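Local coordinates for polysaccharide biosynthesis protein CapD (Bacillus thuringiensis HD-771, PDB 6BWC) that probably carries out an early NADP-dependent step on UDP-N-acetylglucosamine in the pathway toward CMP-pseudaminic acid, the activated sugar for flagellin glycosylation, at residues 21-26 against 212-217; 3-8 against 81-86; 14-19 against 35-40. The protein carries 2 engineered substitutions. All coordinates share one frame; numbering follows the deposited sequence.

Interaction 1 (21-26 against 212-217); sequences KSILSN and MLTIEA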
loop_
_atom_site.group_PDB
_atom_site.type_symbol
_atom_site.label_atom_id
_atom_site.label_comp_id
_atom_site.label_asym_id
_atom_site.label_seq_id
_atom_site.Cartn_x
_atom_site.Cartn_y
_atom_site.Cartn_z
ATOM N N LYS C 21 -21.512 -22.833 6.050
ATOM C CA LYS C 21 -22.340 -23.277 7.173
ATOM C C LYS C 21 -22.453 -24.797 7.234
ATOM O O LYS C 21 -22.242 -25.390 8.302
ATOM C CB LYS C 21 -23.758 -22.718 7.125
ATOM C CG LYS C 21 -23.925 -21.296 7.653
ATOM C CD LYS C 21 -25.331 -21.065 8.234
ATOM C CE LYS C 21 -26.475 -21.224 7.229
ATOM N NZ LYS C 21 -27.644 -21.917 7.853
ATOM N N SER C 22 -22.787 -25.441 6.118
ATOM C CA SER C 22 -22.925 -26.905 6.141
ATOM C C SER C 22 -21.625 -27.570 6.642
ATOM O O SER C 22 -21.683 -28.408 7.540
ATOM C CB SER C 22 -23.358 -27.481 4.784
ATOM O OG SER C 22 -24.157 -28.640 4.965
ATOM N N ILE C 23 -20.469 -27.157 6.106
ATOM C CA ILE C 23 -19.157 -27.609 6.642
ATOM C C ILE C 23 -19.025 -27.384 8.167
ATOM O O ILE C 23 -18.530 -28.261 8.876
ATOM C CB ILE C 23 -17.951 -26.919 5.949
ATOM C CG1 ILE C 23 -17.854 -27.334 4.473
ATOM C CG2 ILE C 23 -16.634 -27.268 6.663
ATOM C CD1 ILE C 23 -16.962 -26.436 3.632
ATOM N N LEU C 24 -19.439 -26.201 8.639
ATOM C CA LEU C 24 -19.392 -25.820 10.065
ATOM C C LEU C 24 -20.056 -26.838 10.957
ATOM O O LEU C 24 -19.437 -27.326 11.903
ATOM C CB LEU C 24 -20.071 -24.455 10.293
ATOM C CG LEU C 24 -20.280 -23.957 11.717
ATOM C CD1 LEU C 24 -19.000 -24.134 12.521
ATOM C CD2 LEU C 24 -20.716 -22.500 11.709
ATOM N N SER C 25 -21.316 -27.136 10.659
ATOM C CA SER C 25 -22.074 -28.087 11.458
ATOM C C SER C 25 -21.531 -29.523 11.315
ATOM O O SER C 25 -21.574 -30.296 12.268
ATOM C CB SER C 25 -23.565 -28.012 11.131
ATOM O OG SER C 25 -23.775 -28.057 9.736
ATOM N N ASN C 26 -20.974 -29.876 10.163
ATOM C CA ASN C 26 -20.449 -31.232 9.992
ATOM C C ASN C 26 -19.172 -31.373 10.780
ATOM O O ASN C 26 -19.012 -32.350 11.493
ATOM C CB ASN C 26 -20.262 -31.616 8.513
ATOM C CG ASN C 26 -21.591 -32.019 7.823
ATOM O OD1 ASN C 26 -21.718 -33.130 7.314
ATOM N ND2 ASN C 26 -22.573 -31.107 7.798
ATOM N N MET C 212 -19.426 -33.094 1.919
ATOM C CA MET C 212 -18.627 -34.308 2.123
ATOM C C MET C 212 -17.429 -34.369 1.213
ATOM O O MET C 212 -16.368 -34.840 1.618
ATOM C CB MET C 212 -19.460 -35.585 1.952
ATOM C CG MET C 212 -20.469 -35.845 3.058
ATOM S SD MET C 212 -19.853 -35.518 4.731
ATOM C CE MET C 212 -18.399 -36.597 4.749
ATOM N N LEU C 213 -17.597 -33.897 -0.013
ATOM C CA LEU C 213 -16.485 -33.800 -0.959
ATOM C C LEU C 213 -15.345 -33.006 -0.335
ATOM O O LEU C 213 -14.221 -33.492 -0.255
ATOM C CB LEU C 213 -16.955 -33.144 -2.271
ATOM C CG LEU C 213 -15.921 -33.027 -3.405
ATOM C CD1 LEU C 213 -15.380 -34.407 -3.782
ATOM C CD2 LEU C 213 -16.439 -32.294 -4.652
ATOM N N THR C 214 -15.670 -31.799 0.140
ATOM C CA THR C 214 -14.693 -30.885 0.745
ATOM C C THR C 214 -14.052 -31.461 2.022
ATOM O O THR C 214 -12.818 -31.552 2.123
ATOM C CB THR C 214 -15.315 -29.500 1.073
ATOM O OG1 THR C 214 -16.290 -29.124 0.085
ATOM C CG2 THR C 214 -14.222 -28.419 1.135
ATOM N N ILE C 215 -14.891 -31.867 2.973
ATOM C CA ILE C 215 -14.414 -32.524 4.195
ATOM C C ILE C 215 -13.510 -33.764 3.911
ATOM O O ILE C 215 -12.440 -33.889 4.535
ATOM C CB ILE C 215 -15.600 -32.820 5.149
ATOM C CG1 ILE C 215 -15.999 -31.543 5.868
ATOM C CG2 ILE C 215 -15.250 -33.875 6.186
ATOM C CD1 ILE C 215 -17.368 -31.594 6.497
ATOM N N GLU C 216 -13.909 -34.651 2.982
ATOM C CA GLU C 216 -13.042 -35.814 2.568
ATOM C C GLU C 216 -11.676 -35.384 2.069
ATOM O O GLU C 216 -10.648 -35.889 2.523
ATOM C CB GLU C 216 -13.671 -36.686 1.472
ATOM C CG GLU C 216 -14.055 -38.071 1.954
ATOM C CD GLU C 216 -12.900 -39.068 1.922
ATOM O OE1 GLU C 216 -12.311 -39.246 0.839
ATOM O OE2 GLU C 216 -12.605 -39.708 2.960
ATOM N N ALA C 217 -11.684 -34.443 1.132
ATOM C CA ALA C 217 -10.450 -33.891 0.590
ATOM C C ALA C 217 -9.604 -33.231 1.675
ATOM O O ALA C 217 -8.394 -33.213 1.566
ATOM C CB ALA C 217 -10.753 -32.909 -0.532
#

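Interaction 2 (3-8 against 81-86); sequences MFFKDK and YVFHVA. With NAP (NADP nicotinamide-adenine-dinucleotide phosphate), chain N.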
loop_
_atom_site.group_PDB
_atom_site.type_symbol
_atom_site.label_atom_id
_atom_site.label_comp_id
_atom_site.label_asym_id
_atom_site.label_seq_id
_atom_site.Cartn_x
_atom_site.Cartn_y
_atom_site.Cartn_z
ATOM N N MET C 3 -13.739 -38.253 15.359
ATOM C CA MET C 3 -12.679 -38.827 14.435
ATOM C C MET C 3 -11.523 -37.787 14.150
ATOM O O MET C 3 -10.740 -37.489 15.067
ATOM C CB MET C 3 -13.368 -39.448 13.161
ATOM C CG MET C 3 -12.542 -40.401 12.260
ATOM S SD MET C 3 -12.138 -39.810 10.574
ATOM C CE MET C 3 -12.600 -41.227 9.572
ATOM N N PHE C 4 -11.460 -37.206 12.939
ATOM C CA PHE C 4 -10.310 -36.424 12.433
ATOM C C PHE C 4 -10.126 -35.030 13.090
ATOM O O PHE C 4 -8.993 -34.595 13.345
ATOM C CB PHE C 4 -10.457 -36.279 10.899
ATOM C CG PHE C 4 -9.271 -35.634 10.192
ATOM C CD1 PHE C 4 -8.165 -36.394 9.796
ATOM C CD2 PHE C 4 -9.294 -34.278 9.855
ATOM C CE1 PHE C 4 -7.102 -35.810 9.114
ATOM C CE2 PHE C 4 -8.229 -33.685 9.191
ATOM C CZ PHE C 4 -7.132 -34.455 8.814
ATOM N N PHE C 5 -11.227 -34.325 13.344
ATOM C CA PHE C 5 -11.156 -32.945 13.824
ATOM C C PHE C 5 -11.219 -32.848 15.344
ATOM O O PHE C 5 -11.150 -31.741 15.896
ATOM C CB PHE C 5 -12.256 -32.105 13.193
ATOM C CG PHE C 5 -12.104 -31.914 11.702
ATOM C CD1 PHE C 5 -10.991 -31.256 11.182
ATOM C CD2 PHE C 5 -13.094 -32.354 10.813
ATOM C CE1 PHE C 5 -10.855 -31.050 9.810
ATOM C CE2 PHE C 5 -12.962 -32.153 9.446
ATOM C CZ PHE C 5 -11.837 -31.500 8.940
ATOM N N LYS C 6 -11.348 -34.003 16.007
ATOM C CA LYS C 6 -11.252 -34.127 17.458
ATOM C C LYS C 6 -10.150 -33.234 17.978
ATOM O O LYS C 6 -8.986 -33.442 17.701
ATOM C CB LYS C 6 -10.956 -35.588 17.839
ATOM C CG LYS C 6 -10.870 -35.888 19.338
ATOM C CD LYS C 6 -12.252 -36.029 19.972
ATOM C CE LYS C 6 -12.179 -36.406 21.450
ATOM N NZ LYS C 6 -11.513 -37.719 21.696
ATOM N N ASP C 7 -10.547 -32.220 18.729
ATOM C CA ASP C 7 -9.626 -31.377 19.449
ATOM C C ASP C 7 -8.654 -30.581 18.597
ATOM O O ASP C 7 -7.540 -30.285 19.028
ATOM C CB ASP C 7 -8.909 -32.212 20.502
ATOM C CG ASP C 7 -9.374 -31.873 21.861
ATOM O OD1 ASP C 7 -10.567 -32.177 22.154
ATOM O OD2 ASP C 7 -8.562 -31.243 22.599
ATOM N N LYS C 8 -9.095 -30.220 17.392
ATOM C CA LYS C 8 -8.328 -29.352 16.487
ATOM C C LYS C 8 -8.948 -27.940 16.396
ATOM O O LYS C 8 -10.030 -27.665 16.949
ATOM C CB LYS C 8 -8.219 -29.991 15.086
ATOM C CG LYS C 8 -7.604 -31.381 15.062
ATOM C CD LYS C 8 -6.130 -31.378 15.458
ATOM C CE LYS C 8 -5.443 -32.683 15.046
ATOM N NZ LYS C 8 -4.303 -33.061 15.935
ATOM N N TYR C 81 -6.611 -26.372 10.311
ATOM C CA TYR C 81 -7.295 -26.703 9.035
ATOM C C TYR C 81 -8.117 -25.533 8.499
ATOM O O TYR C 81 -9.069 -25.094 9.132
ATOM C CB TYR C 81 -8.183 -27.951 9.213
ATOM C CG TYR C 81 -7.429 -29.186 9.676
ATOM C CD1 TYR C 81 -6.651 -29.907 8.803
ATOM C CD2 TYR C 81 -7.494 -29.612 10.997
ATOM C CE1 TYR C 81 -5.941 -31.022 9.226
ATOM C CE2 TYR C 81 -6.794 -30.721 11.432
ATOM C CZ TYR C 81 -6.012 -31.421 10.546
ATOM O OH TYR C 81 -5.312 -32.515 10.983
ATOM N N VAL C 82 -7.734 -25.047 7.323
ATOM C CA VAL C 82 -8.361 -23.890 6.655
ATOM C C VAL C 82 -9.285 -24.357 5.496
ATOM O O VAL C 82 -8.844 -25.013 4.568
ATOM C CB VAL C 82 -7.267 -22.908 6.119
ATOM C CG1 VAL C 82 -7.868 -21.709 5.410
ATOM C CG2 VAL C 82 -6.391 -22.400 7.250
ATOM N N PHE C 83 -10.563 -24.007 5.563
ATOM C CA PHE C 83 -11.459 -24.148 4.417
ATOM C C PHE C 83 -11.689 -22.778 3.744
ATOM O O PHE C 83 -12.421 -21.934 4.300
ATOM C CB PHE C 83 -12.827 -24.718 4.844
ATOM C CG PHE C 83 -12.790 -26.110 5.399
ATOM C CD1 PHE C 83 -12.930 -27.208 4.562
ATOM C CD2 PHE C 83 -12.698 -26.326 6.784
ATOM C CE1 PHE C 83 -12.948 -28.502 5.079
ATOM C CE2 PHE C 83 -12.712 -27.619 7.306
ATOM C CZ PHE C 83 -12.836 -28.707 6.448
ATOM N N HIS C 84 -11.100 -22.587 2.553
ATOM C CA HIS C 84 -11.251 -21.345 1.762
ATOM C C HIS C 84 -12.483 -21.424 0.815
ATOM O O HIS C 84 -12.411 -21.811 -0.348
ATOM C CB HIS C 84 -9.916 -21.000 1.065
ATOM C CG HIS C 84 -9.977 -19.871 0.065
ATOM N ND1 HIS C 84 -10.875 -18.824 0.146
ATOM C CD2 HIS C 84 -9.213 -19.621 -1.026
ATOM C CE1 HIS C 84 -10.681 -18.000 -0.868
ATOM N NE2 HIS C 84 -9.673 -18.457 -1.588
ATOM N N VAL C 85 -13.618 -21.003 1.369
ATOM C CA VAL C 85 -14.938 -21.110 0.753
ATOM C C VAL C 85 -15.545 -19.726 0.333
ATOM O O VAL C 85 -16.559 -19.664 -0.398
ATOM C CB VAL C 85 -15.864 -21.855 1.737
ATOM C CG1 VAL C 85 -17.110 -22.386 1.034
ATOM C CG2 VAL C 85 -15.112 -23.013 2.377
ATOM N N ALA C 86 -14.924 -18.616 0.769
ATOM C CA ALA C 86 -15.279 -17.271 0.273
ATOM C C ALA C 86 -14.871 -17.008 -1.198
ATOM O O ALA C 86 -13.817 -17.498 -1.672
ATOM C CB ALA C 86 -14.709 -16.193 1.190
HETATM P PA NAP N . -22.088 -18.074 -0.687
HETATM O O1A NAP N . -23.346 -18.583 -0.041
HETATM O O2A NAP N . -22.191 -16.772 -1.405
HETATM O O5B NAP N . -20.912 -18.000 0.385
HETATM C C5B NAP N . -19.888 -17.012 0.248
HETATM C C4B NAP N . -19.178 -16.830 1.585
HETATM O O4B NAP N . -18.016 -16.010 1.488
HETATM C C3B NAP N . -20.079 -16.113 2.554
HETATM O O3B NAP N . -19.720 -16.632 3.831
HETATM C C2B NAP N . -19.698 -14.667 2.372
HETATM O O2B NAP N . -20.143 -13.940 3.498
HETATM C C1B NAP N . -18.182 -14.779 2.204
HETATM N N9A NAP N . -17.413 -13.719 1.467
HETATM C C8A NAP N . -17.652 -13.128 0.260
HETATM N N7A NAP N . -16.674 -12.218 -0.075
HETATM C C5A NAP N . -15.783 -12.229 0.932
HETATM C C6A NAP N . -14.517 -11.536 1.278
HETATM N N6A NAP N . -13.965 -10.621 0.469
HETATM N N1A NAP N . -13.906 -11.847 2.433
HETATM C C2A NAP N . -14.406 -12.753 3.291
HETATM N N3A NAP N . -15.550 -13.417 3.058
HETATM C C4A NAP N . -16.271 -13.212 1.927
HETATM O O3 NAP N . -21.432 -19.156 -1.689
HETATM P PN NAP N . -21.541 -20.772 -1.624
HETATM O O1N NAP N . -21.483 -21.289 -0.194
HETATM O O2N NAP N . -22.633 -21.211 -2.551
HETATM O O5D NAP N . -20.224 -21.200 -2.405
HETATM C C5D NAP N . -19.021 -21.330 -1.688
HETATM C C4D NAP N . -17.870 -21.614 -2.648
HETATM O O4D NAP N . -18.284 -22.666 -3.531
HETATM C C3D NAP N . -17.368 -20.463 -3.537
HETATM O O3D NAP N . -15.940 -20.429 -3.471
HETATM C C2D NAP N . -17.820 -20.809 -4.936
HETATM O O2D NAP N . -16.891 -20.384 -5.939
HETATM C C1D NAP N . -17.909 -22.334 -4.873
HETATM N N1N NAP N . -18.863 -22.939 -5.812
HETATM C C2N NAP N . -20.175 -22.815 -5.553
HETATM C C3N NAP N . -21.163 -23.346 -6.362
HETATM C C7N NAP N . -22.617 -23.177 -6.088
HETATM O O7N NAP N . -23.415 -23.527 -6.960
HETATM N N7N NAP N . -23.060 -22.638 -4.950
HETATM C C4N NAP N . -20.762 -24.130 -7.558
HETATM C C5N NAP N . -19.309 -24.194 -7.751
HETATM C C6N NAP N . -18.414 -23.621 -6.865
HETATM P P2B NAP N . -20.268 -12.333 3.471
HETATM O O1X NAP N . -21.056 -12.131 4.751
HETATM O O2X NAP N . -18.858 -11.802 3.613
HETATM O O3X NAP N . -20.974 -11.954 2.147
#

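Interaction 3 (14-19 against 35-40); sequences GGTGTI and VRVFSR. With NAP (NADP nicotinamide-adenine-dinucleotide phosphate), chain N.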
loop_
_atom_site.group_PDB
_atom_site.type_symbol
_atom_site.label_atom_id
_atom_site.label_comp_id
_atom_site.label_asym_id
_atom_site.label_seq_id
_atom_site.Cartn_x
_atom_site.Cartn_y
_atom_site.Cartn_z
ATOM N N GLY C 14 -15.389 -17.947 4.901
ATOM C CA GLY C 14 -16.684 -17.933 4.201
ATOM C C GLY C 14 -17.700 -18.893 4.807
ATOM O O GLY C 14 -18.481 -19.510 4.078
ATOM N N GLY C 15 -17.705 -18.997 6.138
ATOM C CA GLY C 15 -18.629 -19.867 6.866
ATOM C C GLY C 15 -20.052 -19.359 7.047
ATOM O O GLY C 15 -20.889 -20.076 7.584
ATOM N N THR C 16 -20.343 -18.124 6.645
ATOM C CA THR C 16 -21.721 -17.614 6.711
ATOM C C THR C 16 -22.584 -18.085 5.548
ATOM O O THR C 16 -23.806 -18.076 5.648
ATOM C CB THR C 16 -21.796 -16.066 6.792
ATOM O OG1 THR C 16 -21.003 -15.457 5.763
ATOM C CG2 THR C 16 -21.337 -15.569 8.162
ATOM N N GLY C 17 -21.952 -18.488 4.454
ATOM C CA GLY C 17 -22.669 -18.925 3.255
ATOM C C GLY C 17 -23.151 -20.366 3.257
ATOM O O GLY C 17 -23.008 -21.072 4.251
ATOM N N THR C 18 -23.707 -20.788 2.119
ATOM C CA THR C 18 -24.378 -22.075 1.979
ATOM C C THR C 18 -23.465 -23.260 2.320
ATOM O O THR C 18 -23.806 -24.119 3.161
ATOM C CB THR C 18 -24.932 -22.234 0.550
ATOM O OG1 THR C 18 -25.979 -21.285 0.347
ATOM C CG2 THR C 18 -25.463 -23.662 0.278
ATOM N N ILE C 19 -22.309 -23.292 1.671
ATOM C CA ILE C 19 -21.385 -24.406 1.828
ATOM C C ILE C 19 -20.547 -24.278 3.105
ATOM O O ILE C 19 -20.246 -25.283 3.760
ATOM C CB ILE C 19 -20.548 -24.586 0.549
ATOM C CG1 ILE C 19 -21.465 -25.148 -0.549
ATOM C CG2 ILE C 19 -19.364 -25.520 0.782
ATOM C CD1 ILE C 19 -20.985 -24.931 -1.952
ATOM N N VAL C 35 -13.904 -23.858 16.170
ATOM C CA VAL C 35 -14.101 -23.591 14.748
ATOM C C VAL C 35 -14.277 -22.098 14.639
ATOM O O VAL C 35 -15.040 -21.527 15.404
ATOM C CB VAL C 35 -15.393 -24.242 14.190
ATOM C CG1 VAL C 35 -15.513 -24.015 12.677
ATOM C CG2 VAL C 35 -15.431 -25.740 14.507
ATOM N N ARG C 36 -13.594 -21.463 13.701
ATOM C CA ARG C 36 -13.761 -20.043 13.469
ATOM C C ARG C 36 -14.564 -19.803 12.194
ATOM O O ARG C 36 -14.416 -20.537 11.218
ATOM C CB ARG C 36 -12.390 -19.392 13.387
ATOM C CG ARG C 36 -11.584 -19.555 14.683
ATOM C CD ARG C 36 -10.334 -18.672 14.735
ATOM N NE ARG C 36 -9.435 -19.033 15.845
ATOM C CZ ARG C 36 -8.133 -18.741 15.907
ATOM N NH1 ARG C 36 -7.523 -18.084 14.930
ATOM N NH2 ARG C 36 -7.399 -19.125 16.933
ATOM N N VAL C 37 -15.451 -18.806 12.231
ATOM C CA VAL C 37 -16.218 -18.340 11.056
ATOM C C VAL C 37 -15.679 -16.954 10.641
ATOM O O VAL C 37 -15.651 -16.035 11.465
ATOM C CB VAL C 37 -17.735 -18.254 11.359
ATOM C CG1 VAL C 37 -18.495 -17.576 10.243
ATOM C CG2 VAL C 37 -18.319 -19.634 11.540
ATOM N N PHE C 38 -15.269 -16.833 9.368
ATOM C CA PHE C 38 -14.660 -15.622 8.796
ATOM C C PHE C 38 -15.476 -15.119 7.589
ATOM O O PHE C 38 -15.454 -15.718 6.523
ATOM C CB PHE C 38 -13.230 -15.929 8.380
ATOM C CG PHE C 38 -12.412 -14.715 8.013
ATOM C CD1 PHE C 38 -11.449 -14.228 8.876
ATOM C CD2 PHE C 38 -12.572 -14.072 6.782
ATOM C CE1 PHE C 38 -10.665 -13.130 8.520
ATOM C CE2 PHE C 38 -11.801 -12.966 6.433
ATOM C CZ PHE C 38 -10.844 -12.500 7.294
ATOM N N SER C 39 -16.166 -14.003 7.774
ATOM C CA SER C 39 -17.131 -13.466 6.837
ATOM C C SER C 39 -17.027 -11.954 6.983
ATOM O O SER C 39 -16.649 -11.474 8.059
ATOM C CB SER C 39 -18.525 -13.992 7.231
ATOM O OG SER C 39 -19.612 -13.118 6.927
ATOM N N ARG C 40 -17.352 -11.192 5.941
ATOM C CA ARG C 40 -17.368 -9.724 6.055
ATOM C C ARG C 40 -18.585 -9.175 6.777
ATOM O O ARG C 40 -18.497 -8.196 7.466
ATOM C CB ARG C 40 -17.357 -9.077 4.689
ATOM C CG ARG C 40 -16.194 -9.462 3.809
ATOM C CD ARG C 40 -16.493 -9.004 2.399
ATOM N NE ARG C 40 -17.677 -9.686 1.883
ATOM C CZ ARG C 40 -18.255 -9.448 0.708
ATOM N NH1 ARG C 40 -17.752 -8.539 -0.128
ATOM N NH2 ARG C 40 -19.349 -10.144 0.371
HETATM P PA NAP N . -22.088 -18.074 -0.687
HETATM O O1A NAP N . -23.346 -18.583 -0.041
HETATM O O2A NAP N . -22.191 -16.772 -1.405
HETATM O O5B NAP N . -20.912 -18.000 0.385
HETATM C C5B NAP N . -19.888 -17.012 0.248
HETATM C C4B NAP N . -19.178 -16.830 1.585
HETATM O O4B NAP N . -18.016 -16.010 1.488
HETATM C C3B NAP N . -20.079 -16.113 2.554
HETATM O O3B NAP N . -19.720 -16.632 3.831
HETATM C C2B NAP N . -19.698 -14.667 2.372
HETATM O O2B NAP N . -20.143 -13.940 3.498
HETATM C C1B NAP N . -18.182 -14.779 2.204
HETATM N N9A NAP N . -17.413 -13.719 1.467
HETATM C C8A NAP N . -17.652 -13.128 0.260
HETATM N N7A NAP N . -16.674 -12.218 -0.075
HETATM C C5A NAP N . -15.783 -12.229 0.932
HETATM C C6A NAP N . -14.517 -11.536 1.278
HETATM N N6A NAP N . -13.965 -10.621 0.469
HETATM N N1A NAP N . -13.906 -11.847 2.433
HETATM C C2A NAP N . -14.406 -12.753 3.291
HETATM N N3A NAP N . -15.550 -13.417 3.058
HETATM C C4A NAP N . -16.271 -13.212 1.927
HETATM O O3 NAP N . -21.432 -19.156 -1.689
HETATM P PN NAP N . -21.541 -20.772 -1.624
HETATM O O1N NAP N . -21.483 -21.289 -0.194
HETATM O O2N NAP N . -22.633 -21.211 -2.551
HETATM O O5D NAP N . -20.224 -21.200 -2.405
HETATM C C5D NAP N . -19.021 -21.330 -1.688
HETATM C C4D NAP N . -17.870 -21.614 -2.648
HETATM O O4D NAP N . -18.284 -22.666 -3.531
HETATM C C3D NAP N . -17.368 -20.463 -3.537
HETATM O O3D NAP N . -15.940 -20.429 -3.471
HETATM C C2D NAP N . -17.820 -20.809 -4.936
HETATM O O2D NAP N . -16.891 -20.384 -5.939
HETATM C C1D NAP N . -17.909 -22.334 -4.873
HETATM N N1N NAP N . -18.863 -22.939 -5.812
HETATM C C2N NAP N . -20.175 -22.815 -5.553
HETATM C C3N NAP N . -21.163 -23.346 -6.362
HETATM C C7N NAP N . -22.617 -23.177 -6.088
HETATM O O7N NAP N . -23.415 -23.527 -6.960
HETATM N N7N NAP N . -23.060 -22.638 -4.950
HETATM C C4N NAP N . -20.762 -24.130 -7.558
HETATM C C5N NAP N . -19.309 -24.194 -7.751
HETATM C C6N NAP N . -18.414 -23.621 -6.865
HETATM P P2B NAP N . -20.268 -12.333 3.471
HETATM O O1X NAP N . -21.056 -12.131 4.751
HETATM O O2X NAP N . -18.858 -11.802 3.613
HETATM O O3X NAP N . -20.974 -11.954 2.147
#

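Interaction 1 (21-26 against 212-217)
Ile215 reaches across from one helix to Asn26 and Ile23 of another, its CD1 meeting the CB methylene of Asn26 rather than the amide: Ile215 CD1 lies 3.5 Å from Asn26 CB. The two helical segments, 21-26 and 212-217, cross at a signed angle of -56° with their axes 10.3 Å apart, and Ile23 and Ile215 mark the place where the backbones come nearest. The buried part of the contact is built from branched aliphatic groups. Ile23 sends its CG2 branch toward Ile215 and its longer CG1 arm toward Thr214, so that Ile23 CD1 sits 4.2 Å from Thr214 CG2. Thr214 thus offers its methyl to this neighbour, while its hydroxyl bonds to the carbonyl of Ala210 in its own helix. On the sheet side, Thr214 rests on Val125, Thr127 and Phe169.

Toward solvent the packing thins. Met212, its chain bent about CB-CG and CG-SD, passes at about a right angle to the side chain of Asn26, and Met212 SD stays 4.0 Å from Asn26 OD1. The amide is held from its own helix instead. With CG beside the backbone N (chi1 -79°), it turns back so that Asn26 ND2 donates to Ser22 O at 2.9 Å, coming from above the carbonyl plane with a bent N-H...O angle of 133°. Ser22 O also accepts from Asn26 N and Ser25 OG, three bonds on one oxygen.

No hydrogen bond joins 21-26 to 212-217; just beyond, a weak one links Ser22 OG and Thr211 OG1. The Asn26 amide and the Thr214 hydroxyl are served within their own helices, so cohesion between these two segments probably rests mainly on dispersion and the burial of the isoleucines and the threonine methyl.

Interaction 2 (3-8 against 81-86)
Two consecutive phenylalanines, Phe4 and Phe5, lean on the same face of Tyr81, yet each meets it differently. Phe5 comes edge-on in a T-shaped pair: its CE1 rim points into the tyrosine, 3.8 Å from Tyr81 CD2, with the ring planes at 81°. Phe4 is tilted instead, its plane at 49° to that of Tyr81, and its CE2 corner lies over the phenol end, Phe4 CE2 being 3.4 Å from Tyr81 CZ. The first torsions differ accordingly: CG of Phe4 is anti to its backbone N (chi1 -173°), that of Phe5 beside its own. Phe4 CD2 lies over one face of Phe5, toward its rim, so the three rings form one aromatic cluster. The 81-84 strand that carries Tyr81 belongs to the parallel part of the central Rossmann-type sheet, next to strand 9-13, and the cluster covers the beginning of that strand with the chain's N-terminal loop. A type II turn from Phe5 to Lys8 folds the loop back, closed by Lys8 N to Phe5 O. It brings the methylenes of Lys8 to the tyrosine's edge, near its plane, with Lys8 CG 3.8 Å from Tyr81 CE2. Deeper in, Phe5 and Phe83 approach from opposite directions, and Phe5 CZ arrives at the edge of the Phe83 ring. At the far end of 81-86, Val85 CG1 packs on the ribose next to the nicotinamide of NADP and Ala86 CB on the adenosine.

Interaction 3 (14-19 against 35-40)
Thr16 and Ser39 meet at the adenosine ribose of NADP, their hydroxyls 3.0 Å apart from Thr16 OG1 to Ser39 OG. Ser39 OG donates to O1X of the 2'-phosphate at 2.8 Å. Thr16 OG1 shares a hydrogen bond of 2.6 Å with the ribose hydroxyl O3B, a position it reaches because chi1 (51°) sets it between the backbone N and the carbonyl carbon. Arg40 grips the same phosphate with three donors: its N and NE both go to O2X, the latter almost straight at 179°, and NH2 goes to O3X. One face of its guanidinium lies over N7A of the adenine, while NH1 bonds to the carbonyl of Arg40 of a second subunit. At the diphosphate, Thr18 N donates to O1A and Ile19 N to O1N.

Behind this shell, Gly14 N bonds to Phe38 O at 2.8 Å, joining the glycine loop to the end of strand 34-39, and Val37 CG1 packs against Gly15. Gly17 is the N-cap of helix 18-29, whose end would probably add a favourable field at the diphosphate. Such a glycine-rich strand-turn-helix, with a 2'-phosphate site at the end of the second strand, is the dinucleotide-binding beta-alpha-beta unit of the NADP-type Rossmann fold.

How the interactions relate
From the N terminus, the chain enters through 3-8, runs along strand 9-13 into the 14-19 turn, and continues through helix 18-29, home of 21-26, to strand 34-39. There interaction 3 closes the shortest loop, completing the first beta-alpha-beta unit. Interaction 2 closes next, at strand 81-84, and its loop contains that of interaction 3 entirely. Interaction 1 crosses both: 21-26 lies within their spans, but its partner, on helix 207-220, comes far later. Phe83 packs against Ile23, Thr214 and Ile215, so interactions 1 and 2 share one layer beside the sheet; Leu24 meets Val35 and Val37, tying interaction 1 to interaction 3, and NADP touches both interactions 2 and 3.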